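PDB 4GF2: erythrocyte binding antigen 140 from Plasmodium falciparum, which probably binds a receptor on the host erythrocyte surface during invasion, through an extracellular region built of two Duffy binding-like (DBL) domains. Local coordinates for residues 316-327 with 340-351; 291-300 with 452-462. The protein carries 3 engineered substitutions. All coordinates share one frame; numbering follows the deposited sequence.

Contact 1 (316-327 with 340-351). With GOL (glycerol), chain E.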
loop_
_atom_site.group_PDB
_atom_site.type_symbol
_atom_site.label_atom_id
_atom_site.label_comp_id
_atom_site.label_asym_id
_atom_site.label_seq_id
_atom_site.Cartn_x
_atom_site.Cartn_y
_atom_site.Cartn_z
ATOM N N CYS A 316 3.855 16.108 -13.431
ATOM C CA CYS A 316 5.105 16.322 -14.151
ATOM C C CYS A 316 4.852 16.615 -15.627
ATOM O O CYS A 316 3.743 16.445 -16.123
ATOM C CB CYS A 316 6.012 15.104 -14.008
ATOM S SG CYS A 316 6.560 14.805 -12.323
ATOM N N ASN A 317 5.893 17.048 -16.327
ATOM C CA ASN A 317 5.777 17.377 -17.738
ATOM C C ASN A 317 7.050 16.982 -18.477
ATOM O O ASN A 317 8.061 16.660 -17.854
ATOM C CB ASN A 317 5.508 18.874 -17.905
ATOM C CG ASN A 317 4.983 19.224 -19.286
ATOM O OD1 ASN A 317 4.184 18.490 -19.868
ATOM N ND2 ASN A 317 5.436 20.352 -19.819
ATOM N N TYR A 318 6.989 16.999 -19.807
ATOM C CA TYR A 318 8.149 16.707 -20.642
ATOM C C TYR A 318 9.325 17.605 -20.274
ATOM O O TYR A 318 9.133 18.756 -19.888
ATOM C CB TYR A 318 7.804 16.908 -22.118
ATOM C CG TYR A 318 6.796 15.923 -22.668
ATOM C CD1 TYR A 318 7.195 14.676 -23.130
ATOM C CD2 TYR A 318 5.447 16.244 -22.742
ATOM C CE1 TYR A 318 6.279 13.773 -23.641
ATOM C CE2 TYR A 318 4.523 15.348 -23.251
ATOM C CZ TYR A 318 4.945 14.115 -23.700
ATOM O OH TYR A 318 4.031 13.220 -24.208
ATOM N N LYS A 319 10.539 17.074 -20.395
ATOM C CA LYS A 319 11.737 17.889 -20.235
ATOM C C LYS A 319 11.758 18.881 -21.386
ATOM O O LYS A 319 11.651 18.487 -22.546
ATOM C CB LYS A 319 13.005 17.030 -20.265
ATOM C CG LYS A 319 12.974 15.811 -19.355
ATOM C CD LYS A 319 12.796 16.187 -17.902
ATOM C CE LYS A 319 12.716 14.945 -17.030
ATOM N NZ LYS A 319 12.597 15.266 -15.583
ATOM N N SER A 320 11.877 20.166 -21.072
ATOM C CA SER A 320 11.824 21.201 -22.100
ATOM C C SER A 320 13.026 21.113 -23.029
ATOM O O SER A 320 14.116 20.713 -22.616
ATOM C CB SER A 320 11.764 22.589 -21.466
ATOM O OG SER A 320 12.984 22.900 -20.819
ATOM N N ASN A 321 12.815 21.483 -24.288
ATOM C CA ASN A 321 13.883 21.487 -25.278
ATOM C C ASN A 321 14.936 22.535 -24.941
ATOM O O ASN A 321 16.104 22.398 -25.305
ATOM C CB ASN A 321 13.310 21.742 -26.671
ATOM C CG ASN A 321 12.258 20.722 -27.060
ATOM O OD1 ASN A 321 12.247 19.600 -26.552
ATOM N ND2 ASN A 321 11.363 21.107 -27.965
ATOM N N ASN A 322 14.517 23.588 -24.248
ATOM C CA ASN A 322 15.456 24.569 -23.723
ATOM C C ASN A 322 16.373 23.901 -22.713
ATOM O O ASN A 322 15.991 22.925 -22.069
ATOM C CB ASN A 322 14.718 25.721 -23.042
ATOM C CG ASN A 322 13.839 26.497 -23.995
ATOM O OD1 ASN A 322 14.180 26.684 -25.163
ATOM N ND2 ASN A 322 12.697 26.960 -23.499
ATOM N N GLU A 323 17.579 24.434 -22.565
ATOM C CA GLU A 323 18.526 23.888 -21.607
ATOM C C GLU A 323 18.747 24.875 -20.468
ATOM O O GLU A 323 19.115 26.029 -20.691
ATOM C CB GLU A 323 19.850 23.506 -22.287
ATOM C CG GLU A 323 20.376 24.494 -23.330
ATOM C CD GLU A 323 21.094 25.687 -22.724
ATOM O OE1 GLU A 323 21.619 25.565 -21.596
ATOM O OE2 GLU A 323 21.139 26.749 -23.381
ATOM N N LYS A 324 18.488 24.423 -19.245
ATOM C CA LYS A 324 18.749 25.234 -18.065
ATOM C C LYS A 324 20.235 25.221 -17.747
ATOM O O LYS A 324 20.930 24.238 -18.009
ATOM C CB LYS A 324 17.956 24.725 -16.858
ATOM C CG LYS A 324 16.475 25.067 -16.900
ATOM C CD LYS A 324 15.840 24.993 -15.516
ATOM C CE LYS A 324 14.390 25.462 -15.549
ATOM N NZ LYS A 324 13.766 25.502 -14.197
ATOM N N SER A 325 20.721 26.323 -17.191
ATOM C CA SER A 325 22.101 26.398 -16.746
ATOM C C SER A 325 22.268 25.582 -15.475
ATOM O O SER A 325 21.293 25.259 -14.797
ATOM C CB SER A 325 22.502 27.851 -16.481
ATOM O OG SER A 325 22.496 28.610 -17.677
ATOM N N TRP A 326 23.509 25.241 -15.157
ATOM C CA TRP A 326 23.811 24.645 -13.868
ATOM C C TRP A 326 23.614 25.705 -12.796
ATOM O O TRP A 326 23.937 26.873 -13.002
ATOM C CB TRP A 326 25.239 24.104 -13.853
ATOM C CG TRP A 326 25.364 22.820 -14.605
ATOM C CD1 TRP A 326 25.274 22.646 -15.956
ATOM C CD2 TRP A 326 25.588 21.521 -14.049
ATOM N NE1 TRP A 326 25.433 21.320 -16.275
ATOM C CE2 TRP A 326 25.625 20.607 -15.121
ATOM C CE3 TRP A 326 25.762 21.042 -12.748
ATOM C CZ2 TRP A 326 25.829 19.244 -14.931
ATOM C CZ3 TRP A 326 25.967 19.688 -12.562
ATOM C CH2 TRP A 326 25.997 18.805 -13.648
ATOM N N ASN A 327 23.064 25.295 -11.660
ATOM C CA ASN A 327 22.774 26.213 -10.571
ATOM C C ASN A 327 23.792 26.081 -9.446
ATOM O O ASN A 327 23.797 25.092 -8.723
ATOM C CB ASN A 327 21.361 25.961 -10.040
ATOM C CG ASN A 327 21.030 26.808 -8.828
ATOM O OD1 ASN A 327 21.699 27.800 -8.543
ATOM N ND2 ASN A 327 19.990 26.419 -8.105
ATOM N N CYS A 340 27.281 22.474 -7.648
ATOM C CA CYS A 340 26.509 22.916 -8.803
ATOM C C CYS A 340 25.424 21.893 -9.127
ATOM O O CYS A 340 25.711 20.749 -9.479
ATOM C CB CYS A 340 27.426 23.140 -10.008
ATOM S SG CYS A 340 28.482 24.602 -9.855
ATOM N N GLU A 341 24.173 22.315 -8.997
ATOM C CA GLU A 341 23.038 21.438 -9.241
ATOM C C GLU A 341 22.904 21.164 -10.734
ATOM O O GLU A 341 22.915 22.090 -11.537
ATOM C CB GLU A 341 21.763 22.085 -8.702
ATOM C CG GLU A 341 20.533 21.198 -8.733
ATOM C CD GLU A 341 19.306 21.901 -8.184
ATOM O OE1 GLU A 341 19.387 23.121 -7.918
ATOM O OE2 GLU A 341 18.261 21.237 -8.019
ATOM N N PRO A 342 22.794 19.884 -11.115
ATOM C CA PRO A 342 22.590 19.572 -12.534
ATOM C C PRO A 342 21.194 19.973 -12.992
ATOM O O PRO A 342 20.246 19.862 -12.213
ATOM C CB PRO A 342 22.741 18.045 -12.587
ATOM C CG PRO A 342 23.401 17.662 -11.306
ATOM C CD PRO A 342 22.962 18.669 -10.304
ATOM N N PRO A 343 21.068 20.448 -14.237
ATOM C CA PRO A 343 19.745 20.757 -14.793
ATOM C C PRO A 343 18.774 19.593 -14.632
ATOM O O PRO A 343 17.593 19.795 -14.354
ATOM C CB PRO A 343 20.047 21.006 -16.269
ATOM C CG PRO A 343 21.444 21.541 -16.272
ATOM C CD PRO A 343 22.159 20.842 -15.148
ATOM N N ARG A 344 19.283 18.380 -14.812
ATOM C CA ARG A 344 18.490 17.172 -14.651
ATOM C C ARG A 344 17.891 17.096 -13.245
ATOM O O ARG A 344 16.746 16.689 -13.074
ATOM C CB ARG A 344 19.366 15.947 -14.931
ATOM C CG ARG A 344 18.667 14.605 -14.777
ATOM C CD ARG A 344 19.684 13.473 -14.684
ATOM N NE ARG A 344 20.722 13.774 -13.702
ATOM C CZ ARG A 344 20.544 13.750 -12.385
ATOM N NH1 ARG A 344 19.361 13.431 -11.867
ATOM N NH2 ARG A 344 21.552 14.052 -11.581
ATOM N N ARG A 345 18.663 17.497 -12.240
ATOM C CA ARG A 345 18.193 17.472 -10.856
ATOM C C ARG A 345 17.174 18.577 -10.599
ATOM O O ARG A 345 16.237 18.404 -9.817
ATOM C CB ARG A 345 19.373 17.607 -9.893
ATOM C CG ARG A 345 18.981 17.820 -8.431
ATOM C CD ARG A 345 18.211 16.640 -7.865
ATOM N NE ARG A 345 17.792 16.878 -6.483
ATOM C CZ ARG A 345 16.669 17.493 -6.128
ATOM N NH1 ARG A 345 15.825 17.947 -7.043
ATOM N NH2 ARG A 345 16.384 17.657 -4.846
ATOM N N GLN A 346 17.365 19.712 -11.261
ATOM C CA GLN A 346 16.472 20.856 -11.121
ATOM C C GLN A 346 15.091 20.559 -11.688
ATOM O O GLN A 346 14.109 21.186 -11.299
ATOM C CB GLN A 346 17.054 22.071 -11.849
ATOM C CG GLN A 346 18.395 22.540 -11.319
ATOM C CD GLN A 346 18.994 23.654 -12.156
ATOM O OE1 GLN A 346 18.285 24.537 -12.636
ATOM N NE2 GLN A 346 20.307 23.615 -12.336
ATOM N N THR A 347 15.025 19.612 -12.618
ATOM C CA THR A 347 13.776 19.300 -13.306
ATOM C C THR A 347 13.301 17.873 -13.023
ATOM O O THR A 347 12.447 17.348 -13.730
ATOM C CB THR A 347 13.926 19.481 -14.825
ATOM O OG1 THR A 347 14.828 18.496 -15.342
ATOM C CG2 THR A 347 14.456 20.874 -15.147
ATOM N N LEU A 348 13.859 17.258 -11.985
ATOM C CA LEU A 348 13.491 15.899 -11.589
ATOM C C LEU A 348 12.008 15.787 -11.228
ATOM O O LEU A 348 11.471 16.617 -10.497
ATOM C CB LEU A 348 14.345 15.472 -10.393
ATOM C CG LEU A 348 14.077 14.103 -9.769
ATOM C CD1 LEU A 348 14.490 12.989 -10.706
ATOM C CD2 LEU A 348 14.805 13.986 -8.443
ATOM N N CYS A 349 11.355 14.750 -11.742
ATOM C CA CYS A 349 9.940 14.528 -11.471
ATOM C C CYS A 349 9.717 13.867 -10.115
ATOM O O CYS A 349 10.141 12.736 -9.885
ATOM C CB CYS A 349 9.317 13.667 -12.569
ATOM S SG CYS A 349 7.646 13.097 -12.187
ATOM N N LEU A 350 9.045 14.590 -9.226
ATOM C CA LEU A 350 8.675 14.067 -7.919
ATOM C C LEU A 350 7.166 14.113 -7.700
ATOM O O LEU A 350 6.645 13.497 -6.777
ATOM C CB LEU A 350 9.380 14.864 -6.822
ATOM C CG LEU A 350 10.909 14.785 -6.836
ATOM C CD1 LEU A 350 11.486 15.697 -5.769
ATOM C CD2 LEU A 350 11.381 13.352 -6.630
ATOM N N GLY A 351 6.461 14.846 -8.552
ATOM C CA GLY A 351 5.019 14.950 -8.438
ATOM C C GLY A 351 4.584 15.671 -7.178
ATOM O O GLY A 351 5.383 16.323 -6.506
HETATM C C1 GOL E . 9.286 17.118 -14.834
HETATM O O1 GOL E . 9.666 17.334 -16.173
HETATM C C2 GOL E . 8.387 18.263 -14.390
HETATM O O2 GOL E . 8.165 19.138 -15.471
HETATM C C3 GOL E . 9.030 19.006 -13.233
HETATM O O3 GOL E . 9.028 18.157 -12.110
HETATM O O HOH W 1 15.160 15.430 -14.882
#

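Contact 2 (291-300 with 452-462)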
loop_
_atom_site.group_PDB
_atom_site.type_symbol
_atom_site.label_atom_id
_atom_site.label_comp_id
_atom_site.label_asym_id
_atom_site.label_seq_id
_atom_site.Cartn_x
_atom_site.Cartn_y
_atom_site.Cartn_z
ATOM N N PHE A 291 4.673 -2.032 -15.380
ATOM C CA PHE A 291 6.133 -2.038 -15.324
ATOM C C PHE A 291 6.704 -3.196 -14.511
ATOM O O PHE A 291 7.823 -3.640 -14.763
ATOM C CB PHE A 291 6.642 -0.718 -14.737
ATOM C CG PHE A 291 6.815 0.375 -15.753
ATOM C CD1 PHE A 291 5.723 0.908 -16.414
ATOM C CD2 PHE A 291 8.073 0.878 -16.033
ATOM C CE1 PHE A 291 5.885 1.919 -17.346
ATOM C CE2 PHE A 291 8.241 1.888 -16.964
ATOM C CZ PHE A 291 7.147 2.409 -17.618
ATOM N N LEU A 292 5.944 -3.679 -13.531
ATOM C CA LEU A 292 6.430 -4.741 -12.651
ATOM C C LEU A 292 5.882 -6.118 -13.003
ATOM O O LEU A 292 6.534 -7.129 -12.751
ATOM C CB LEU A 292 6.090 -4.428 -11.195
ATOM C CG LEU A 292 6.891 -3.307 -10.535
ATOM C CD1 LEU A 292 6.429 -3.125 -9.103
ATOM C CD2 LEU A 292 8.388 -3.589 -10.580
ATOM N N ASN A 293 4.683 -6.157 -13.573
ATOM C CA ASN A 293 4.011 -7.423 -13.838
ATOM C C ASN A 293 3.385 -7.533 -15.228
ATOM O O ASN A 293 3.019 -8.627 -15.656
ATOM C CB ASN A 293 2.924 -7.660 -12.783
ATOM C CG ASN A 293 3.478 -7.700 -11.370
ATOM O OD1 ASN A 293 3.960 -8.735 -10.911
ATOM N ND2 ASN A 293 3.407 -6.571 -10.674
ATOM N N GLY A 294 3.267 -6.413 -15.933
ATOM C CA GLY A 294 2.519 -6.379 -17.177
ATOM C C GLY A 294 3.380 -6.154 -18.404
ATOM O O GLY A 294 4.572 -6.463 -18.396
ATOM N N PRO A 295 2.774 -5.608 -19.470
ATOM C CA PRO A 295 3.427 -5.368 -20.764
ATOM C C PRO A 295 4.757 -4.621 -20.658
ATOM O O PRO A 295 5.765 -5.090 -21.184
ATOM C CB PRO A 295 2.402 -4.516 -21.516
ATOM C CG PRO A 295 1.094 -4.901 -20.929
ATOM C CD PRO A 295 1.365 -5.178 -19.480
ATOM N N ALA A 296 4.754 -3.473 -19.990
ATOM C CA ALA A 296 5.951 -2.644 -19.889
ATOM C C ALA A 296 7.147 -3.444 -19.378
ATOM O O ALA A 296 8.290 -3.171 -19.747
ATOM C CB ALA A 296 5.686 -1.455 -18.984
ATOM N N LYS A 297 6.873 -4.437 -18.540
ATOM C CA LYS A 297 7.924 -5.227 -17.910
ATOM C C LYS A 297 8.893 -5.830 -18.928
ATOM O O LYS A 297 10.106 -5.802 -18.726
ATOM C CB LYS A 297 7.306 -6.343 -17.066
ATOM C CG LYS A 297 8.316 -7.181 -16.303
ATOM C CD LYS A 297 7.640 -8.357 -15.621
ATOM C CE LYS A 297 8.647 -9.253 -14.922
ATOM N NZ LYS A 297 7.993 -10.417 -14.264
ATOM N N ASN A 298 8.354 -6.369 -20.018
ATOM C CA ASN A 298 9.165 -7.076 -21.006
ATOM C C ASN A 298 9.084 -6.463 -22.402
ATOM O O ASN A 298 9.350 -7.138 -23.397
ATOM C CB ASN A 298 8.738 -8.545 -21.080
ATOM C CG ASN A 298 8.667 -9.202 -19.716
ATOM O OD1 ASN A 298 9.690 -9.447 -19.077
ATOM N ND2 ASN A 298 7.451 -9.498 -19.265
ATOM N N ASP A 299 8.710 -5.191 -22.478
ATOM C CA ASP A 299 8.582 -4.515 -23.764
ATOM C C ASP A 299 8.966 -3.049 -23.630
ATOM O O ASP A 299 8.169 -2.227 -23.177
ATOM C CB ASP A 299 7.151 -4.641 -24.293
ATOM C CG ASP A 299 7.007 -4.128 -25.716
ATOM O OD1 ASP A 299 7.722 -3.173 -26.085
ATOM O OD2 ASP A 299 6.177 -4.680 -26.470
ATOM N N VAL A 300 10.191 -2.728 -24.032
ATOM C CA VAL A 300 10.726 -1.383 -23.868
ATOM C C VAL A 300 9.882 -0.356 -24.613
ATOM O O VAL A 300 9.640 0.741 -24.104
ATOM C CB VAL A 300 12.180 -1.293 -24.361
ATOM C CG1 VAL A 300 12.673 0.149 -24.322
ATOM C CG2 VAL A 300 13.078 -2.190 -23.519
ATOM N N ASN A 452 13.009 -2.459 -6.445
ATOM C CA ASN A 452 11.827 -2.204 -7.258
ATOM C C ASN A 452 11.916 -0.866 -7.986
ATOM O O ASN A 452 11.473 -0.739 -9.126
ATOM C CB ASN A 452 10.564 -2.244 -6.396
ATOM C CG ASN A 452 10.077 -3.656 -6.141
ATOM O OD1 ASN A 452 10.244 -4.544 -6.977
ATOM N ND2 ASN A 452 9.466 -3.869 -4.981
ATOM N N VAL A 453 12.490 0.134 -7.327
ATOM C CA VAL A 453 12.637 1.441 -7.944
ATOM C C VAL A 453 13.483 1.300 -9.204
ATOM O O VAL A 453 13.144 1.842 -10.255
ATOM C CB VAL A 453 13.289 2.456 -6.987
ATOM C CG1 VAL A 453 13.630 3.745 -7.726
ATOM C CG2 VAL A 453 12.370 2.741 -5.811
ATOM N N TRP A 454 14.580 0.561 -9.102
ATOM C CA TRP A 454 15.440 0.362 -10.257
ATOM C C TRP A 454 14.750 -0.479 -11.325
ATOM O O TRP A 454 14.945 -0.258 -12.520
ATOM C CB TRP A 454 16.759 -0.299 -9.867
ATOM C CG TRP A 454 17.590 -0.575 -11.069
ATOM C CD1 TRP A 454 17.883 -1.792 -11.605
ATOM C CD2 TRP A 454 18.207 0.398 -11.919
ATOM N NE1 TRP A 454 18.658 -1.638 -12.728
ATOM C CE2 TRP A 454 18.871 -0.302 -12.940
ATOM C CE3 TRP A 454 18.267 1.793 -11.908
ATOM C CZ2 TRP A 454 19.586 0.344 -13.941
ATOM C CZ3 TRP A 454 18.977 2.433 -12.901
ATOM C CH2 TRP A 454 19.627 1.710 -13.905
ATOM N N LYS A 455 13.952 -1.451 -10.891
ATOM C CA LYS A 455 13.228 -2.310 -11.821
ATOM C C LYS A 455 12.348 -1.496 -12.761
ATOM O O LYS A 455 12.364 -1.711 -13.973
ATOM C CB LYS A 455 12.368 -3.328 -11.066
ATOM C CG LYS A 455 13.110 -4.594 -10.668
ATOM C CD LYS A 455 12.206 -5.565 -9.923
ATOM C CE LYS A 455 12.932 -6.865 -9.620
ATOM N NZ LYS A 455 12.086 -7.819 -8.856
ATOM N N VAL A 456 11.581 -0.560 -12.207
ATOM C CA VAL A 456 10.644 0.209 -13.019
ATOM C C VAL A 456 11.363 1.237 -13.887
ATOM O O VAL A 456 10.929 1.520 -15.003
ATOM C CB VAL A 456 9.550 0.910 -12.165
ATOM C CG1 VAL A 456 8.760 -0.114 -11.365
ATOM C CG2 VAL A 456 10.152 1.956 -11.248
ATOM N N MET A 457 12.465 1.789 -13.388
ATOM C CA MET A 457 13.213 2.786 -14.147
ATOM C C MET A 457 14.002 2.136 -15.271
ATOM O O MET A 457 14.187 2.730 -16.330
ATOM C CB MET A 457 14.165 3.563 -13.235
ATOM C CG MET A 457 13.470 4.458 -12.221
ATOM S SD MET A 457 14.639 5.513 -11.341
ATOM C CE MET A 457 15.010 6.740 -12.588
ATOM N N SER A 458 14.464 0.912 -15.038
ATOM C CA SER A 458 15.283 0.205 -16.010
ATOM C C SER A 458 14.443 -0.354 -17.151
ATOM O O SER A 458 14.982 -0.860 -18.140
ATOM C CB SER A 458 16.048 -0.932 -15.329
ATOM O OG SER A 458 15.164 -1.889 -14.771
ATOM N N ALA A 459 13.126 -0.257 -17.013
ATOM C CA ALA A 459 12.209 -0.814 -18.001
ATOM C C ALA A 459 12.246 -0.057 -19.324
ATOM O O ALA A 459 11.819 -0.578 -20.353
ATOM C CB ALA A 459 10.798 -0.824 -17.451
ATOM N N VAL A 460 12.754 1.171 -19.300
ATOM C CA VAL A 460 12.791 1.990 -20.510
ATOM C C VAL A 460 14.082 1.810 -21.310
ATOM O O VAL A 460 14.285 2.483 -22.322
ATOM C CB VAL A 460 12.616 3.483 -20.184
ATOM C CG1 VAL A 460 11.343 3.702 -19.385
ATOM C CG2 VAL A 460 13.829 4.014 -19.430
ATOM N N LEU A 461 14.942 0.896 -20.869
ATOM C CA LEU A 461 16.225 0.670 -21.530
ATOM C C LEU A 461 16.243 -0.625 -22.340
ATOM O O LEU A 461 15.728 -1.652 -21.897
ATOM C CB LEU A 461 17.344 0.614 -20.491
ATOM C CG LEU A 461 17.531 1.855 -19.622
ATOM C CD1 LEU A 461 18.442 1.535 -18.451
ATOM C CD2 LEU A 461 18.093 3.006 -20.438
ATOM N N LYS A 462 16.843 -0.573 -23.526
ATOM C CA LYS A 462 17.111 -1.782 -24.293
ATOM C C LYS A 462 18.155 -2.586 -23.532
ATOM O O LYS A 462 19.050 -2.009 -22.913
ATOM C CB LYS A 462 17.640 -1.438 -25.686
ATOM C CG LYS A 462 16.699 -0.608 -26.543
ATOM C CD LYS A 462 17.344 -0.275 -27.882
ATOM C CE LYS A 462 16.449 0.601 -28.743
ATOM N NZ LYS A 462 17.110 0.978 -30.024
#

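Contact 1 (316-327 with 340-351)
The indole of Trp326 lies with one face against two consecutive prolines. Pro343 CD sits 3.4 Å from the centroid of the five-membered ring, only 9° off its normal, while Pro342 CA is placed likewise over the six-membered ring, two CH-pi contacts on the same face. At the ring edge, near its plane, the Cys340 carbonyl O approaches Trp326 CZ3 to 3.3 Å. Asn327, next after the tryptophan, makes a single antiparallel bridge with Glu341: Asn327 N donates to Glu341 O on a lone pair, and Glu341 N returns a bond of 2.8 Å to Asn327 O. Asn327 OD1 is taken by Ala329 N. Gln346, reaching back from the short helix 343-346 with its chain extended beyond CG, bonds both Ser325 O (3.1 Å) and Glu341 O through NE2; Glu341 O thus takes two donors, Gln346 NE2 and Asn327 N. Nearer the start of the loop, Lys319 NZ comes from above the carbonyl plane to Thr347 O at 2.8 Å; a water joins this ammonium to Arg344 O and Thr347 OG1, and Glu375 supplies a salt bridge. Cys316 SG and Cys349 SG close the base at 2.0 Å, with a disulfide torsion of 87°. This bond pins the loop's start to the chain just after helix 343-346 and, with Cys340 joined to Cys328, is consistent with the disulfide-rich N-terminal part of a DBL domain.

Contact 2 (291-300 with 452-462)
With chi1 at -72°, Leu292 carries its CG beside its own backbone N; CD1 is anti to CA (chi2 180°), and the other branch, Leu292 CD2, is turned to Val456 CG1, 3.6 Å away. Val456 holds CG1 anti to its carbonyl carbon, which lets this one methyl meet both CG and CD2 of the leucine; Lys455 CB, beside Val456 on the same helix, flanks Leu292 CD2. The CB of Phe291 is directed toward 452-462. Phe291 CD2 lies 3.1 Å from Val456 O, which approaches the ring at its edge, near the plane, and 3.5 Å from Ala459 CB. Ala296 CB, from its own segment, covers one face of that ring, 3.5 Å above the plane. Farther along, the two methyls of Val300 meet successive carbonyls: CG1 at Val460 O (3.5 Å) and CG2 at Leu461 O (3.2 Å). Ile373 of helix 361-382 touches both Phe291 and Val456, and Ala303 of helix 300-304 touches Phe291, Ala296 and Ala459, so the two segments share these neighbours. Val460 O also accepts a hydrogen bond from Lys380. Between the two segments the chemistry is apolar side chains set against one another and against carbonyl oxygens, without a polar bond. Cohesion here therefore rests on close fit and burial of hydrocarbon, joining residues 291-300 to 452-462, near the C-terminal part of helix 435-457.

Overall arrangement
Contact 1 closes the loop between helices 308-314 and 361-382 on itself, while contact 2 joins 291-300 to 452-462 near the C-terminal part of helix 435-457. Contact 1 is nested inside the loop closed by contact 2: its segments are 13 residues apart at their closest ends, whereas contact 2 spans 152. Their centres lie 23 Å apart and their nearest atoms about 7 Å, so they do not touch. Helix 361-382 links them, since Glu375 meets Lys319 and Cys349 of contact 1 while Ile373 and Lys380 meet contact 2. A glycerol, probably from the crystallisation liquor, rests in contact 1 beside Asn317 and Leu348; another lies near the Leu292 side chain in contact 2.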